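Local coordinates for protein MYB21 (Trichomonas vaginalis, PDB 3OSG) that binds promoter DNA through its R2R3 Myb domain and probably acts as a sequence-specific transcription factor for RNA polymerase II genes, at residues E20-K23 with R24-Q28; V104-S107 with N108-I112. All blocks are in the same frame, centred on the assembly; numbering follows the deposited sequence.

Contact 1: residues E20-K23 with R24-Q28; sequences EMLK and RAVAQ
Arg24 reaches back along its own helix to lie over Glu20, one turn earlier. Its chain runs extended from CG to NE, and with CG anti to the carbonyl carbon (chi1 -72°) it brings the guanidinium against the Glu20 backbone, whose O stands 3.6 Å above the guanidinium plane, off toward the rim. Arg24 NH2 comes within 3.6 Å of Glu20 CB. The carboxylate is turned 73° from the guanidinium plane, and Glu20 OE1 stays 4.2 Å from Arg24 NH2, well out of that plane, so any attraction is probably of charge alone, since no N-H points at the oxygen. The other carboxylate oxygen is taken by Lys23: NZ donates to Glu20 OE2 at 2.7 Å, a salt bridge that meets the syn side from well out of the carboxylate plane, for which the lysine chain is stretched out and the glutamate bends at chi2 (-49°). Long, flexible ionic chains suit this partly exposed flank. On the inner flank Leu22 CD2 packs against Val26 CG2 at 3.7 Å. Beneath these side chains run the i to i+4 helix bonds, Arg24 N to Glu20 O at 3.1 Å and Ala25 N to Met21 O at 2.9 Å among them. Leu22 and Val26 face the hydrophobic core of a Myb repeat: Leu22 touches Phe14, Phe40 and Leu56, and Val26 meets Trp33 and Ile36 of helix 33-38 and Trp52 of helix 45-56, while small Ala25 lets Ile36 come close.

Contact 2: residues V104-S107 with N108-I112; sequences VTIS and NKLGI. With nucleotides of chain B.
Asn108 and Val104, one helical turn apart, are joined by a backbone bond, Asn108 N to Val104 O at 3.2 Å. The same carbonyl also takes Ser107 OG at 2.8 Å, and both donors arrive from one face of its plane; chi1 of 71°, which sets OG between the backbone N and the carbonyl carbon, turns the hydroxyl back to it. A short serine is well suited to this internal bond. Lys109 N and Leu110 N continue the i to i+4 pattern to Thr105 O and Ile106 O. The helix then ends in a Schellman motif: Ile112 N bonds to Ser107 O at 2.9 Å, and Gly111 N to Asn108 O, with Gly111 at positive phi (67°), a conformation that its lack of a side chain makes easy. This is the C-terminal end of helix 96-109, the DNA-recognition helix of a Myb repeat. At the DNA backbone, Asn108 ND2 donates almost straight (167°) to OP2 of DA3 of chain B at 2.8 Å. The Thr105 methyl CG2 lies against the same phosphate, 3.5 Å from OP1 of DA3 of chain B, in plain van der Waals contact. Among the apolar contacts, Val104 CG1 rests 3.8 Å from the thymine C7 of DT4 of chain B, methyl against methyl. Facing helix 67-80, Ile106 touches Val74, and its CG2 lies 4.0 Å from Leu110 CD1, the two side chains running side by side.

How the contacts relate
Contact 1 and contact 2 are both helical turns, but they belong to different Myb-like regions of the R2R3 domain and lie on opposite sides of the chain's centre. Their centres are 37 Å apart and their nearest atoms about 24 Å apart, so they do not touch. They differ most in their relation to the nucleic acid. Segment 20-28, on helix 16-29, keeps its nearest atom about 8 Å from the bound nucleic acid and packs against helices 33-38 and 45-56, whereas segment 104-112 finishes a helix that meets the DNA directly, at a phosphate and at a base methyl. In 104-112, interior packing by Ile106 and DNA contact by Val104, Thr105 and Asn108 share about one turn of helix.

Contact 1: residues E20-K23 with R24-Q28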
ATOM      1  N   GLU A  20     -13.852   3.048  -5.267  1.00 39.44           N
ATOM      2  CA  GLU A  20     -14.558   2.793  -6.519  1.00 40.69           C
ATOM      3  C   GLU A  20     -14.332   3.936  -7.507  1.00 39.29           C
ATOM      4  O   GLU A  20     -13.900   3.713  -8.637  1.00 40.84           O
ATOM      5  CB  GLU A  20     -16.051   2.585  -6.271  1.00 40.46           C
ATOM      6  CG  GLU A  20     -16.402   1.150  -5.912  1.00 46.71           C
ATOM      7  CD  GLU A  20     -15.782   0.135  -6.869  1.00 52.90           C
ATOM      8  OE1 GLU A  20     -16.014   0.236  -8.098  1.00 51.11           O
ATOM      9  OE2 GLU A  20     -15.061  -0.769  -6.385  1.00 56.11           O
ATOM     10  N   MET A  21     -14.633   5.150  -7.060  1.00 33.93           N
ATOM     11  CA  MET A  21     -14.277   6.369  -7.761  1.00 38.03           C
ATOM     12  C   MET A  21     -12.853   6.327  -8.337  1.00 39.39           C
ATOM     13  O   MET A  21     -12.655   6.539  -9.537  1.00 37.52           O
ATOM     14  CB  MET A  21     -14.432   7.549  -6.804  1.00 36.08           C
ATOM     15  CG  MET A  21     -14.420   8.901  -7.463  1.00 39.30           C
ATOM     16  SD  MET A  21     -15.280  10.139  -6.467  1.00 51.25           S
ATOM     17  CE  MET A  21     -14.620  11.628  -7.209  1.00 38.25           C
ATOM     18  N   LEU A  22     -11.866   6.027  -7.492  1.00 35.54           N
ATOM     19  CA  LEU A  22     -10.467   6.058  -7.924  1.00 32.54           C
ATOM     20  C   LEU A  22     -10.208   5.056  -9.037  1.00 33.40           C
ATOM     21  O   LEU A  22      -9.525   5.362 -10.018  1.00 33.50           O
ATOM     22  CB  LEU A  22      -9.526   5.778  -6.745  1.00 33.04           C
ATOM     23  CG  LEU A  22      -8.145   6.456  -6.731  1.00 35.08           C
ATOM     24  CD1 LEU A  22      -7.246   5.893  -5.636  1.00 26.13           C
ATOM     25  CD2 LEU A  22      -7.443   6.365  -8.052  1.00 32.83           C
ATOM     26  N   LYS A  23     -10.736   3.848  -8.873  1.00 37.35           N
ATOM     27  CA  LYS A  23     -10.582   2.805  -9.886  1.00 39.35           C
ATOM     28  C   LYS A  23     -11.127   3.272 -11.244  1.00 39.17           C
ATOM     29  O   LYS A  23     -10.551   2.972 -12.285  1.00 35.00           O
ATOM     30  CB  LYS A  23     -11.303   1.526  -9.464  1.00 42.26           C
ATOM     31  CG  LYS A  23     -10.799   0.881  -8.188  1.00 42.80           C
ATOM     32  CD  LYS A  23     -11.723  -0.271  -7.795  1.00 42.60           C
ATOM     33  CE  LYS A  23     -11.439  -0.764  -6.376  1.00 47.54           C
ATOM     34  NZ  LYS A  23     -12.532  -1.629  -5.826  1.00 51.21           N
ATOM     35  N   ARG A  24     -12.243   3.994 -11.216  1.00 39.25           N
ATOM     36  CA  ARG A  24     -12.849   4.540 -12.429  1.00 41.32           C
ATOM     37  C   ARG A  24     -11.957   5.599 -13.052  1.00 40.52           C
ATOM     38  O   ARG A  24     -11.698   5.585 -14.258  1.00 40.08           O
ATOM     39  CB  ARG A  24     -14.212   5.160 -12.118  1.00 38.27           C
ATOM     40  CG  ARG A  24     -15.306   4.164 -11.817  1.00 46.47           C
ATOM     41  CD  ARG A  24     -16.633   4.862 -11.543  1.00 46.83           C
ATOM     42  NE  ARG A  24     -17.488   4.054 -10.673  1.00 55.02           N
ATOM     43  CZ  ARG A  24     -17.727   4.316  -9.390  1.00 54.70           C
ATOM     44  NH1 ARG A  24     -17.190   5.385  -8.806  1.00 51.43           N
ATOM     45  NH2 ARG A  24     -18.519   3.512  -8.689  1.00 60.76           N
ATOM     46  N   ALA A  25     -11.492   6.516 -12.212  1.00 39.08           N
ATOM     47  CA  ALA A  25     -10.628   7.600 -12.650  1.00 37.54           C
ATOM     48  C   ALA A  25      -9.362   7.078 -13.311  1.00 36.54           C
ATOM     49  O   ALA A  25      -8.871   7.658 -14.277  1.00 38.64           O
ATOM     50  CB  ALA A  25     -10.293   8.507 -11.484  1.00 34.96           C
ATOM     51  N   VAL A  26      -8.834   5.979 -12.803  1.00 34.84           N
ATOM     52  CA  VAL A  26      -7.628   5.405 -13.381  1.00 34.97           C
ATOM     53  C   VAL A  26      -7.900   4.747 -14.738  1.00 37.60           C
ATOM     54  O   VAL A  26      -7.118   4.882 -15.677  1.00 37.84           O
ATOM     55  CB  VAL A  26      -6.990   4.393 -12.438  1.00 33.16           C
ATOM     56  CG1 VAL A  26      -6.019   3.502 -13.207  1.00 35.72           C
ATOM     57  CG2 VAL A  26      -6.288   5.120 -11.295  1.00 32.04           C
ATOM     58  N   ALA A  27      -9.013   4.032 -14.834  1.00 42.24           N
ATOM     59  CA  ALA A  27      -9.432   3.445 -16.103  1.00 42.33           C
ATOM     60  C   ALA A  27      -9.614   4.530 -17.153  1.00 39.70           C
ATOM     61  O   ALA A  27      -9.446   4.297 -18.346  1.00 45.68           O
ATOM     62  CB  ALA A  27     -10.733   2.672 -15.916  1.00 46.18           C
ATOM     63  N   GLN A  28      -9.961   5.724 -16.694  1.00 43.88           N
ATOM     64  CA  GLN A  28     -10.304   6.821 -17.578  1.00 40.22           C
ATOM     65  C   GLN A  28      -9.112   7.721 -17.871  1.00 44.67           C
ATOM     66  O   GLN A  28      -8.956   8.209 -18.995  1.00 49.13           O
ATOM     67  CB  GLN A  28     -11.432   7.630 -16.949  1.00 46.97           C
ATOM     68  CG  GLN A  28     -11.842   8.866 -17.729  1.00 53.12           C
ATOM     69  CD  GLN A  28     -12.950   9.642 -17.028  1.00 56.78           C
ATOM     70  OE1 GLN A  28     -13.267  10.775 -17.404  1.00 60.28           O
ATOM     71  NE2 GLN A  28     -13.543   9.032 -16.002  1.00 52.26           N
TER

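Contact 2: residues V104-S107 with N108-I112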
ATOM      1  N   VAL A 104       7.575  -5.105  11.108  1.00 28.66           N
ATOM      2  CA  VAL A 104       7.205  -4.725  12.474  1.00 25.08           C
ATOM      3  C   VAL A 104       6.539  -5.904  13.158  1.00 27.64           C
ATOM      4  O   VAL A 104       6.877  -6.268  14.285  1.00 31.79           O
ATOM      5  CB  VAL A 104       6.273  -3.484  12.482  1.00 24.73           C
ATOM      6  CG1 VAL A 104       5.852  -3.124  13.874  1.00 21.76           C
ATOM      7  CG2 VAL A 104       6.968  -2.274  11.802  1.00 21.33           C
ATOM      8  N   THR A 105       5.596  -6.518  12.460  1.00 24.85           N
ATOM      9  CA  THR A 105       4.812  -7.593  13.032  1.00 29.73           C
ATOM     10  C   THR A 105       5.685  -8.838  13.232  1.00 35.37           C
ATOM     11  O   THR A 105       5.633  -9.494  14.279  1.00 32.66           O
ATOM     12  CB  THR A 105       3.616  -7.906  12.139  1.00 32.07           C
ATOM     13  OG1 THR A 105       2.927  -6.684  11.814  1.00 33.12           O
ATOM     14  CG2 THR A 105       2.678  -8.870  12.824  1.00 33.37           C
ATOM     15  N   ILE A 106       6.504  -9.149  12.233  1.00 29.87           N
ATOM     16  CA  ILE A 106       7.427 -10.270  12.348  1.00 31.92           C
ATOM     17  C   ILE A 106       8.445 -10.061  13.457  1.00 33.60           C
ATOM     18  O   ILE A 106       8.705 -10.968  14.233  1.00 36.31           O
ATOM     19  CB  ILE A 106       8.178 -10.540  11.039  1.00 32.69           C
ATOM     20  CG1 ILE A 106       7.230 -11.183  10.032  1.00 31.76           C
ATOM     21  CG2 ILE A 106       9.392 -11.450  11.301  1.00 35.89           C
ATOM     22  CD1 ILE A 106       7.915 -12.094   9.056  1.00 37.35           C
ATOM     23  N   SER A 107       9.029  -8.870  13.536  1.00 33.89           N
ATOM     24  CA  SER A 107      10.038  -8.612  14.561  1.00 35.03           C
ATOM     25  C   SER A 107       9.460  -8.787  15.975  1.00 40.22           C
ATOM     26  O   SER A 107      10.195  -9.040  16.929  1.00 39.27           O
ATOM     27  CB  SER A 107      10.628  -7.223  14.410  1.00 33.47           C
ATOM     28  OG  SER A 107       9.673  -6.248  14.784  1.00 40.05           O
ATOM     29  N   ASN A 108       8.141  -8.647  16.098  1.00 39.88           N
ATOM     30  CA  ASN A 108       7.446  -8.858  17.373  1.00 40.25           C
ATOM     31  C   ASN A 108       7.373 -10.338  17.734  1.00 42.32           C
ATOM     32  O   ASN A 108       7.643 -10.731  18.866  1.00 46.57           O
ATOM     33  CB  ASN A 108       6.029  -8.261  17.327  1.00 38.40           C
ATOM     34  CG  ASN A 108       6.019  -6.767  17.590  1.00 39.73           C
ATOM     35  OD1 ASN A 108       7.003  -6.213  18.093  1.00 41.73           O
ATOM     36  ND2 ASN A 108       4.909  -6.100  17.243  1.00 32.19           N
ATOM     37  N   LYS A 109       6.996 -11.154  16.757  1.00 42.03           N
ATOM     38  CA  LYS A 109       6.984 -12.605  16.919  1.00 44.24           C
ATOM     39  C   LYS A 109       8.361 -13.182  17.252  1.00 43.57           C
ATOM     40  O   LYS A 109       8.458 -14.151  17.994  1.00 45.30           O
ATOM     41  CB  LYS A 109       6.414 -13.272  15.664  1.00 44.60           C
ATOM     42  CG  LYS A 109       4.889 -13.329  15.651  1.00 49.93           C
ATOM     43  CD  LYS A 109       4.302 -13.142  14.257  1.00 52.51           C
ATOM     44  CE  LYS A 109       2.774 -13.175  14.334  1.00 55.19           C
ATOM     45  NZ  LYS A 109       2.101 -12.605  13.130  1.00 58.19           N
ATOM     46  N   LEU A 110       9.420 -12.583  16.713  1.00 41.16           N
ATOM     47  CA  LEU A 110      10.785 -13.049  16.967  1.00 46.41           C
ATOM     48  C   LEU A 110      11.349 -12.524  18.279  1.00 49.65           C
ATOM     49  O   LEU A 110      12.471 -12.860  18.654  1.00 52.02           O
ATOM     50  CB  LEU A 110      11.727 -12.629  15.837  1.00 44.27           C
ATOM     51  CG  LEU A 110      11.415 -13.172  14.446  1.00 40.39           C
ATOM     52  CD1 LEU A 110      12.480 -12.718  13.462  1.00 37.99           C
ATOM     53  CD2 LEU A 110      11.302 -14.692  14.484  1.00 41.93           C
ATOM     54  N   GLY A 111      10.582 -11.688  18.964  1.00 48.70           N
ATOM     55  CA  GLY A 111      11.032 -11.106  20.214  1.00 52.87           C
ATOM     56  C   GLY A 111      12.203 -10.154  20.040  1.00 57.01           C
ATOM     57  O   GLY A 111      13.000  -9.967  20.967  1.00 53.13           O
ATOM     58  N   ILE A 112      12.312  -9.560  18.849  1.00 55.10           N
ATOM     59  CA  ILE A 112      13.314  -8.527  18.597  1.00 54.34           C
ATOM     60  C   ILE A 112      12.785  -7.142  18.963  1.00 58.96           C
ATOM     61  O   ILE A 112      12.736  -6.244  18.118  1.00 56.70           O
ATOM     62  CB  ILE A 112      13.740  -8.480  17.124  1.00 54.89           C
ATOM     63  CG1 ILE A 112      14.097  -9.872  16.622  1.00 53.47           C
ATOM     64  CG2 ILE A 112      14.924  -7.527  16.939  1.00 53.30           C
ATOM     65  CD1 ILE A 112      14.656  -9.848  15.227  1.00 46.39           C
TER
ATOM     66  P    DA B   3       1.219  -7.658  16.155  1.00 33.56           P
ATOM     67  OP1  DA B   3       0.908  -9.068  15.886  1.00 33.24           O
ATOM     68  OP2  DA B   3       2.592  -7.118  15.986  1.00 33.17           O
ATOM     69  O5'  DA B   3       0.229  -6.733  15.305  1.00 28.25           O
ATOM     70  C5'  DA B   3      -1.144  -7.054  15.204  1.00 26.45           C
ATOM     71  C4'  DA B   3      -1.778  -6.150  14.166  1.00 25.12           C
ATOM     72  O4'  DA B   3      -1.758  -4.801  14.669  1.00 23.03           O
ATOM     73  C3'  DA B   3      -1.077  -6.097  12.806  1.00 25.48           C
ATOM     74  O3'  DA B   3      -2.062  -6.381  11.821  1.00 28.30           O
ATOM     75  C2'  DA B   3      -0.518  -4.674  12.671  1.00 24.02           C
ATOM     76  C1'  DA B   3      -1.421  -3.905  13.621  1.00 24.35           C
ATOM     77  N9   DA B   3      -0.824  -2.785  14.324  1.00 22.24           N
ATOM     78  C8   DA B   3       0.390  -2.723  14.967  1.00 20.87           C
ATOM     79  N7   DA B   3       0.609  -1.558  15.540  1.00 21.94           N
ATOM     80  C5   DA B   3      -0.547  -0.825  15.274  1.00 21.42           C
ATOM     81  C6   DA B   3      -0.966   0.485  15.588  1.00 18.84           C
ATOM     82  N6   DA B   3      -0.247   1.363  16.298  1.00 20.09           N
ATOM     83  N1   DA B   3      -2.188   0.869  15.152  1.00 21.98           N
ATOM     84  C2   DA B   3      -2.940   0.022  14.446  1.00 22.67           C
ATOM     85  N3   DA B   3      -2.651  -1.220  14.082  1.00 25.91           N
ATOM     86  C4   DA B   3      -1.439  -1.580  14.532  1.00 22.39           C
ATOM     87  P    DT B   4      -1.669  -6.559  10.288  1.00 30.81           P
ATOM     88  OP1  DT B   4      -2.733  -7.360   9.675  1.00 28.93           O
ATOM     89  OP2  DT B   4      -0.261  -6.961  10.151  1.00 30.63           O
ATOM     90  O5'  DT B   4      -1.807  -5.044   9.760  1.00 26.48           O
ATOM     91  C5'  DT B   4      -3.083  -4.406   9.838  1.00 26.30           C
ATOM     92  C4'  DT B   4      -3.010  -2.998   9.271  1.00 22.18           C
ATOM     93  O4'  DT B   4      -2.355  -2.144  10.238  1.00 21.60           O
ATOM     94  C3'  DT B   4      -2.188  -2.838   7.994  1.00 21.87           C
ATOM     95  O3'  DT B   4      -2.812  -1.837   7.197  1.00 24.88           O
ATOM     96  C2'  DT B   4      -0.868  -2.291   8.507  1.00 22.03           C
ATOM     97  C1'  DT B   4      -1.441  -1.337   9.538  1.00 19.12           C
ATOM     98  N1   DT B   4      -0.507  -0.777  10.517  1.00 20.75           N
ATOM     99  C2   DT B   4      -0.802   0.439  11.079  1.00 19.96           C
ATOM    100  O2   DT B   4      -1.809   1.081  10.820  1.00 23.07           O
ATOM    101  N3   DT B   4       0.118   0.889  11.983  1.00 18.24           N
ATOM    102  C4   DT B   4       1.282   0.247  12.364  1.00 22.20           C
ATOM    103  O4   DT B   4       2.032   0.743  13.190  1.00 23.13           O
ATOM    104  C5   DT B   4       1.543  -1.025  11.731  1.00 23.26           C
ATOM    105  C7   DT B   4       2.778  -1.812  12.069  1.00 22.03           C
ATOM    106  C6   DT B   4       0.636  -1.478  10.853  1.00 24.09           C
TER